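PDB 6SK0: putative type VI secretion protein, which forms the trimeric spike at the tip of the type VI secretion system, which carries a phospholipase effector and probably punctures target membranes. Local coordinates for residues L504-K516 against Q526-E538. Numbering follows the deposited sequence.
Sequences LRMEDKRGEEHIK and QLNLGHNVDASRE
Ile515 and Leu529 form an antiparallel hydrogen-bonded pair, their apolar side chains adjacent on one face of the sheet (CB to CB 4.3 Å); Leu529 N to Ile515 O (2.8 Å) is nearly straight at 176°. Another bond, His531 N to Glu513 O at 2.9 Å, carries the pairing past Gly530, whose backbone angles and crowding by Glu513 O leave no room for a CB. Packing is closest at this corner: with CG between backbone N and carbonyl carbon (chi1 69°), His514 brings CD2 to 3.0 Å from His531 O, and Glu507 CB covers its ring. The flat, buried His531 ring takes Glu512 CB over one face, 3.6 Å from its centroid (CH-pi), and meets Tyr521 of a second subunit edge-to-face; the Glu512 carboxylate leads outward. Lys516, partly exposed, runs alongside Asn528, CG 3.3 Å from Asn528 OD1, its long chain carrying the amine onward, while Asn528 ND2 bonds Gln526 OE1 and Glu545. Looser still, exposed Arg537 NH1 stays 4.1 Å from Glu507 OE1 with no N-H aimed at it; OE1 salt-bridges Arg493, and OE2 bonds Thr492 and Lys509 N. This antiparallel beta meander walls the trimeric VgrG spike, Ile515 meeting Ser518 of a second subunit and Leu527 meeting Leu527 of a third.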
ATOM      1  N   LEU A 504      39.770   3.976 -13.621  1.00 53.27           N
ATOM      2  CA  LEU A 504      39.044   5.234 -13.613  1.00 53.27           C
ATOM      3  C   LEU A 504      39.248   5.822 -15.001  1.00 53.27           C
ATOM      4  O   LEU A 504      40.331   6.315 -15.325  1.00 53.27           O
ATOM      5  CB  LEU A 504      39.534   6.165 -12.515  1.00 53.27           C
ATOM      6  CG  LEU A 504      39.068   7.611 -12.645  1.00 53.27           C
ATOM      7  CD1 LEU A 504      37.558   7.692 -12.671  1.00 53.27           C
ATOM      8  CD2 LEU A 504      39.628   8.451 -11.525  1.00 53.27           C
ATOM      9  N   ARG A 505      38.222   5.738 -15.831  1.00 54.36           N
ATOM     10  CA  ARG A 505      38.285   6.208 -17.204  1.00 54.36           C
ATOM     11  C   ARG A 505      37.489   7.492 -17.336  1.00 54.36           C
ATOM     12  O   ARG A 505      36.349   7.573 -16.872  1.00 54.36           O
ATOM     13  CB  ARG A 505      37.754   5.149 -18.168  1.00 54.36           C
ATOM     14  CG  ARG A 505      37.906   5.519 -19.621  1.00 54.36           C
ATOM     15  CD  ARG A 505      37.504   4.374 -20.525  1.00 54.36           C
ATOM     16  NE  ARG A 505      36.058   4.281 -20.678  1.00 54.36           N
ATOM     17  CZ  ARG A 505      35.397   3.140 -20.819  1.00 54.36           C
ATOM     18  NH1 ARG A 505      34.081   3.146 -20.957  1.00 54.36           N
ATOM     19  NH2 ARG A 505      36.055   1.991 -20.826  1.00 54.36           N
ATOM     20  N   MET A 506      38.097   8.493 -17.961  1.00 56.12           N
ATOM     21  CA  MET A 506      37.438   9.752 -18.272  1.00 56.12           C
ATOM     22  C   MET A 506      37.446   9.929 -19.780  1.00 56.12           C
ATOM     23  O   MET A 506      38.512  10.029 -20.390  1.00 56.12           O
ATOM     24  CB  MET A 506      38.129  10.921 -17.576  1.00 56.12           C
ATOM     25  CG  MET A 506      37.986  10.895 -16.074  1.00 56.12           C
ATOM     26  SD  MET A 506      38.558  12.396 -15.271  1.00 56.12           S
ATOM     27  CE  MET A 506      38.105  12.071 -13.574  1.00 56.12           C
ATOM     28  N   GLU A 507      36.264   9.945 -20.375  1.00 56.44           N
ATOM     29  CA  GLU A 507      36.107  10.123 -21.808  1.00 56.44           C
ATOM     30  C   GLU A 507      35.862  11.597 -22.096  1.00 56.44           C
ATOM     31  O   GLU A 507      34.894  12.175 -21.599  1.00 56.44           O
ATOM     32  CB  GLU A 507      34.962   9.266 -22.334  1.00 56.44           C
ATOM     33  CG  GLU A 507      34.522   9.608 -23.732  1.00 56.44           C
ATOM     34  CD  GLU A 507      35.587   9.308 -24.762  1.00 56.44           C
ATOM     35  OE1 GLU A 507      35.743   8.132 -25.143  1.00 56.44           O
ATOM     36  OE2 GLU A 507      36.269  10.251 -25.198  1.00 56.44           O
ATOM     37  N   ASP A 508      36.728  12.194 -22.904  1.00 58.89           N
ATOM     38  CA  ASP A 508      36.698  13.624 -23.167  1.00 58.89           C
ATOM     39  C   ASP A 508      35.946  14.010 -24.426  1.00 58.89           C
ATOM     40  O   ASP A 508      35.780  15.205 -24.675  1.00 58.89           O
ATOM     41  CB  ASP A 508      38.117  14.170 -23.273  1.00 58.89           C
ATOM     42  CG  ASP A 508      38.764  14.340 -21.944  1.00 58.89           C
ATOM     43  OD1 ASP A 508      39.256  15.457 -21.698  1.00 58.89           O
ATOM     44  OD2 ASP A 508      38.763  13.382 -21.143  1.00 58.89           O
ATOM     45  N   LYS A 509      35.507  13.050 -25.229  1.00 57.44           N
ATOM     46  CA  LYS A 509      34.875  13.390 -26.494  1.00 57.44           C
ATOM     47  C   LYS A 509      33.678  14.296 -26.249  1.00 57.44           C
ATOM     48  O   LYS A 509      32.745  13.926 -25.531  1.00 57.44           O
ATOM     49  CB  LYS A 509      34.457  12.128 -27.236  1.00 57.44           C
ATOM     50  CG  LYS A 509      33.808  12.408 -28.569  1.00 57.44           C
ATOM     51  CD  LYS A 509      32.932  11.270 -29.010  1.00 57.44           C
ATOM     52  CE  LYS A 509      33.063  11.054 -30.498  1.00 57.44           C
ATOM     53  NZ  LYS A 509      32.160   9.977 -30.957  1.00 57.44           N
ATOM     54  N   ARG A 510      33.733  15.497 -26.818  1.00 57.55           N
ATOM     55  CA  ARG A 510      32.750  16.527 -26.517  1.00 57.55           C
ATOM     56  C   ARG A 510      31.349  16.059 -26.871  1.00 57.55           C
ATOM     57  O   ARG A 510      31.128  15.445 -27.918  1.00 57.55           O
ATOM     58  CB  ARG A 510      33.086  17.811 -27.268  1.00 57.55           C
ATOM     59  CG  ARG A 510      34.461  18.357 -26.963  1.00 57.55           C
ATOM     60  CD  ARG A 510      34.731  18.386 -25.475  1.00 57.55           C
ATOM     61  NE  ARG A 510      35.871  19.237 -25.156  1.00 57.55           N
ATOM     62  CZ  ARG A 510      37.135  18.830 -25.144  1.00 57.55           C
ATOM     63  NH1 ARG A 510      38.095  19.691 -24.847  1.00 57.55           N
ATOM     64  NH2 ARG A 510      37.440  17.572 -25.423  1.00 57.55           N
ATOM     65  N   GLY A 511      30.404  16.344 -25.984  1.00 54.41           N
ATOM     66  CA  GLY A 511      29.051  15.879 -26.148  1.00 54.41           C
ATOM     67  C   GLY A 511      28.833  14.425 -25.812  1.00 54.41           C
ATOM     68  O   GLY A 511      27.682  13.984 -25.795  1.00 54.41           O
ATOM     69  N   GLU A 512      29.895  13.659 -25.574  1.00 54.04           N
ATOM     70  CA  GLU A 512      29.774  12.270 -25.149  1.00 54.04           C
ATOM     71  C   GLU A 512      30.729  11.962 -24.009  1.00 54.04           C
ATOM     72  O   GLU A 512      31.308  10.877 -23.954  1.00 54.04           O
ATOM     73  CB  GLU A 512      30.021  11.307 -26.308  1.00 54.04           C
ATOM     74  CG  GLU A 512      29.117  11.538 -27.494  1.00 54.04           C
ATOM     75  CD  GLU A 512      29.361  10.557 -28.611  1.00 54.04           C
ATOM     76  OE1 GLU A 512      28.651  10.636 -29.634  1.00 54.04           O
ATOM     77  OE2 GLU A 512      30.258   9.704 -28.471  1.00 54.04           O
ATOM     78  N   GLU A 513      30.902  12.905 -23.096  1.00 53.01           N
ATOM     79  CA  GLU A 513      31.816  12.716 -21.985  1.00 53.01           C
ATOM     80  C   GLU A 513      31.269  11.680 -21.019  1.00 53.01           C
ATOM     81  O   GLU A 513      30.060  11.567 -20.818  1.00 53.01           O
ATOM     82  CB  GLU A 513      32.045  14.039 -21.260  1.00 53.01           C
ATOM     83  CG  GLU A 513      32.375  15.202 -22.174  1.00 53.01           C
ATOM     84  CD  GLU A 513      31.140  15.900 -22.720  1.00 53.01           C
ATOM     85  OE1 GLU A 513      30.033  15.334 -22.618  1.00 53.01           O
ATOM     86  OE2 GLU A 513      31.273  17.011 -23.257  1.00 53.01           O
ATOM     87  N   HIS A 514      32.167  10.904 -20.427  1.00 51.14           N
ATOM     88  CA  HIS A 514      31.745  10.002 -19.376  1.00 51.14           C
ATOM     89  C   HIS A 514      32.910   9.721 -18.448  1.00 51.14           C
ATOM     90  O   HIS A 514      34.077   9.907 -18.796  1.00 51.14           O
ATOM     91  CB  HIS A 514      31.157   8.694 -19.929  1.00 51.14           C
ATOM     92  CG  HIS A 514      32.149   7.798 -20.598  1.00 51.14           C
ATOM     93  ND1 HIS A 514      33.177   7.180 -19.921  1.00 51.14           N
ATOM     94  CD2 HIS A 514      32.241   7.380 -21.880  1.00 51.14           C
ATOM     95  CE1 HIS A 514      33.873   6.442 -20.763  1.00 51.14           C
ATOM     96  NE2 HIS A 514      33.324   6.541 -21.957  1.00 51.14           N
ATOM     97  N   ILE A 515      32.560   9.284 -17.252  1.00 48.50           N
ATOM     98  CA  ILE A 515      33.507   8.811 -16.263  1.00 48.50           C
ATOM     99  C   ILE A 515      33.099   7.398 -15.896  1.00 48.50           C
ATOM    100  O   ILE A 515      31.924   7.142 -15.614  1.00 48.50           O
ATOM    101  CB  ILE A 515      33.536   9.716 -15.021  1.00 48.50           C
ATOM    102  CG1 ILE A 515      34.019  11.112 -15.404  1.00 48.50           C
ATOM    103  CG2 ILE A 515      34.401   9.107 -13.938  1.00 48.50           C
ATOM    104  CD1 ILE A 515      33.934  12.098 -14.301  1.00 48.50           C
ATOM    105  N   LYS A 516      34.052   6.484 -15.925  1.00 48.80           N
ATOM    106  CA  LYS A 516      33.813   5.104 -15.544  1.00 48.80           C
ATOM    107  C   LYS A 516      34.766   4.739 -14.421  1.00 48.80           C
ATOM    108  O   LYS A 516      35.985   4.847 -14.572  1.00 48.80           O
ATOM    109  CB  LYS A 516      33.985   4.165 -16.735  1.00 48.80           C
ATOM    110  CG  LYS A 516      33.795   2.718 -16.385  1.00 48.80           C
ATOM    111  CD  LYS A 516      34.110   1.828 -17.559  1.00 48.80           C
ATOM    112  CE  LYS A 516      32.942   0.935 -17.887  1.00 48.80           C
ATOM    113  NZ  LYS A 516      33.347  -0.180 -18.780  1.00 48.80           N
ATOM    114  N   GLN A 526      30.600  -1.190 -11.022  1.00 44.11           N
ATOM    115  CA  GLN A 526      30.961   0.042 -11.698  1.00 44.11           C
ATOM    116  C   GLN A 526      30.099   1.195 -11.230  1.00 44.11           C
ATOM    117  O   GLN A 526      28.947   1.025 -10.829  1.00 44.11           O
ATOM    118  CB  GLN A 526      30.815  -0.070 -13.218  1.00 44.11           C
ATOM    119  CG  GLN A 526      31.416  -1.293 -13.828  1.00 44.11           C
ATOM    120  CD  GLN A 526      31.264  -1.316 -15.322  1.00 44.11           C
ATOM    121  OE1 GLN A 526      30.255  -0.876 -15.858  1.00 44.11           O
ATOM    122  NE2 GLN A 526      32.268  -1.830 -16.008  1.00 44.11           N
ATOM    123  N   LEU A 527      30.681   2.380 -11.311  1.00 42.93           N
ATOM    124  CA  LEU A 527      29.947   3.631 -11.327  1.00 42.93           C
ATOM    125  C   LEU A 527      30.202   4.265 -12.685  1.00 42.93           C
ATOM    126  O   LEU A 527      31.345   4.577 -13.025  1.00 42.93           O
ATOM    127  CB  LEU A 527      30.374   4.549 -10.192  1.00 42.93           C
ATOM    128  CG  LEU A 527      29.716   5.924 -10.252  1.00 42.93           C
ATOM    129  CD1 LEU A 527      28.265   5.840  -9.834  1.00 42.93           C
ATOM    130  CD2 LEU A 527      30.467   6.903  -9.399  1.00 42.93           C
ATOM    131  N   ASN A 528      29.145   4.428 -13.464  1.00 43.49           N
ATOM    132  CA  ASN A 528      29.221   5.012 -14.794  1.00 43.49           C
ATOM    133  C   ASN A 528      28.474   6.334 -14.785  1.00 43.49           C
ATOM    134  O   ASN A 528      27.275   6.369 -14.495  1.00 43.49           O
ATOM    135  CB  ASN A 528      28.646   4.061 -15.839  1.00 43.49           C
ATOM    136  CG  ASN A 528      29.340   2.722 -15.842  1.00 43.49           C
ATOM    137  OD1 ASN A 528      30.556   2.648 -15.937  1.00 43.49           O
ATOM    138  ND2 ASN A 528      28.571   1.657 -15.723  1.00 43.49           N
ATOM    139  N   LEU A 529      29.179   7.413 -15.086  1.00 44.08           N
ATOM    140  CA  LEU A 529      28.604   8.747 -15.090  1.00 44.08           C
ATOM    141  C   LEU A 529      28.616   9.313 -16.499  1.00 44.08           C
ATOM    142  O   LEU A 529      29.651   9.297 -17.167  1.00 44.08           O
ATOM    143  CB  LEU A 529      29.368   9.676 -14.151  1.00 44.08           C
ATOM    144  CG  LEU A 529      29.549   9.222 -12.707  1.00 44.08           C
ATOM    145  CD1 LEU A 529      30.289  10.284 -11.925  1.00 44.08           C
ATOM    146  CD2 LEU A 529      28.206   8.909 -12.064  1.00 44.08           C
ATOM    147  N   GLY A 530      27.472   9.806 -16.941  1.00 46.39           N
ATOM    148  CA  GLY A 530      27.405  10.565 -18.177  1.00 46.39           C
ATOM    149  C   GLY A 530      27.012   9.708 -19.358  1.00 46.39           C
ATOM    150  O   GLY A 530      26.009   9.008 -19.314  1.00 46.39           O
ATOM    151  N   HIS A 531      27.800   9.790 -20.426  1.00 49.77           N
ATOM    152  CA  HIS A 531      27.508   9.122 -21.691  1.00 49.77           C
ATOM    153  C   HIS A 531      28.113   7.723 -21.639  1.00 49.77           C
ATOM    154  O   HIS A 531      29.203   7.456 -22.137  1.00 49.77           O
ATOM    155  CB  HIS A 531      28.049   9.945 -22.853  1.00 49.77           C
ATOM    156  CG  HIS A 531      27.770   9.362 -24.200  1.00 49.77           C
ATOM    157  ND1 HIS A 531      26.654   9.689 -24.938  1.00 49.77           N
ATOM    158  CD2 HIS A 531      28.473   8.487 -24.953  1.00 49.77           C
ATOM    159  CE1 HIS A 531      26.678   9.032 -26.082  1.00 49.77           C
ATOM    160  NE2 HIS A 531      27.771   8.294 -26.114  1.00 49.77           N
ATOM    161  N   ASN A 532      27.377   6.816 -21.017  1.00 48.55           N
ATOM    162  CA  ASN A 532      27.903   5.500 -20.696  1.00 48.55           C
ATOM    163  C   ASN A 532      27.834   4.584 -21.909  1.00 48.55           C
ATOM    164  O   ASN A 532      26.779   4.423 -22.524  1.00 48.55           O
ATOM    165  CB  ASN A 532      27.139   4.916 -19.513  1.00 48.55           C
ATOM    166  CG  ASN A 532      27.008   5.905 -18.373  1.00 48.55           C
ATOM    167  OD1 ASN A 532      27.982   6.522 -17.969  1.00 48.55           O
ATOM    168  ND2 ASN A 532      25.798   6.070 -17.863  1.00 48.55           N
ATOM    169  N   VAL A 533      28.968   3.991 -22.257  1.00 52.59           N
ATOM    170  CA  VAL A 533      29.091   3.192 -23.464  1.00 52.59           C
ATOM    171  C   VAL A 533      29.477   1.772 -23.086  1.00 52.59           C
ATOM    172  O   VAL A 533      29.975   1.505 -21.992  1.00 52.59           O
ATOM    173  CB  VAL A 533      30.115   3.786 -24.449  1.00 52.59           C
ATOM    174  CG1 VAL A 533      29.648   5.136 -24.935  1.00 52.59           C
ATOM    175  CG2 VAL A 533      31.475   3.893 -23.794  1.00 52.59           C
ATOM    176  N   ASP A 534      29.242   0.856 -24.013  1.00 57.00           N
ATOM    177  CA  ASP A 534      29.633  -0.529 -23.818  1.00 57.00           C
ATOM    178  C   ASP A 534      31.063  -0.724 -24.315  1.00 57.00           C
ATOM    179  O   ASP A 534      31.767   0.232 -24.642  1.00 57.00           O
ATOM    180  CB  ASP A 534      28.650  -1.471 -24.509  1.00 57.00           C
ATOM    181  CG  ASP A 534      28.409  -1.116 -25.960  1.00 57.00           C
ATOM    182  OD1 ASP A 534      29.283  -0.496 -26.595  1.00 57.00           O
ATOM    183  OD2 ASP A 534      27.330  -1.464 -26.475  1.00 57.00           O
ATOM    184  N   ALA A 535      31.502  -1.981 -24.380  1.00 58.68           N
ATOM    185  CA  ALA A 535      32.867  -2.273 -24.804  1.00 58.68           C
ATOM    186  C   ALA A 535      33.113  -1.828 -26.238  1.00 58.68           C
ATOM    187  O   ALA A 535      34.214  -1.385 -26.576  1.00 58.68           O
ATOM    188  CB  ALA A 535      33.152  -3.763 -24.645  1.00 58.68           C
ATOM    189  N   SER A 536      32.099  -1.931 -27.095  1.00 59.22           N
ATOM    190  CA  SER A 536      32.214  -1.450 -28.465  1.00 59.22           C
ATOM    191  C   SER A 536      31.924   0.037 -28.590  1.00 59.22           C
ATOM    192  O   SER A 536      31.678   0.510 -29.701  1.00 59.22           O
ATOM    193  CB  SER A 536      31.279  -2.237 -29.381  1.00 59.22           C
ATOM    194  OG  SER A 536      30.058  -1.552 -29.575  1.00 59.22           O
ATOM    195  N   ARG A 537      31.927   0.768 -27.477  1.00 59.12           N
ATOM    196  CA  ARG A 537      31.783   2.219 -27.434  1.00 59.12           C
ATOM    197  C   ARG A 537      30.424   2.691 -27.925  1.00 59.12           C
ATOM    198  O   ARG A 537      30.267   3.862 -28.274  1.00 59.12           O
ATOM    199  CB  ARG A 537      32.893   2.915 -28.225  1.00 59.12           C
ATOM    200  CG  ARG A 537      34.279   2.520 -27.773  1.00 59.12           C
ATOM    201  CD  ARG A 537      35.284   3.620 -28.031  1.00 59.12           C
ATOM    202  NE  ARG A 537      36.607   3.267 -27.528  1.00 59.12           N
ATOM    203  CZ  ARG A 537      37.606   4.131 -27.392  1.00 59.12           C
ATOM    204  NH1 ARG A 537      37.430   5.402 -27.721  1.00 59.12           N
ATOM    205  NH2 ARG A 537      38.777   3.724 -26.926  1.00 59.12           N
ATOM    206  N   GLU A 538      29.431   1.816 -27.957  1.00 57.43           N
ATOM    207  CA  GLU A 538      28.079   2.228 -28.285  1.00 57.43           C
ATOM    208  C   GLU A 538      27.355   2.641 -27.013  1.00 57.43           C
ATOM    209  O   GLU A 538      27.533   2.026 -25.958  1.00 57.43           O
ATOM    210  CB  GLU A 538      27.321   1.104 -28.987  1.00 57.43           C
ATOM    211  CG  GLU A 538      27.834   0.800 -30.379  1.00 57.43           C
ATOM    212  CD  GLU A 538      28.160   2.052 -31.171  1.00 57.43           C
ATOM    213  OE1 GLU A 538      27.215   2.740 -31.611  1.00 57.43           O
ATOM    214  OE2 GLU A 538      29.359   2.348 -31.358  1.00 57.43           O
TER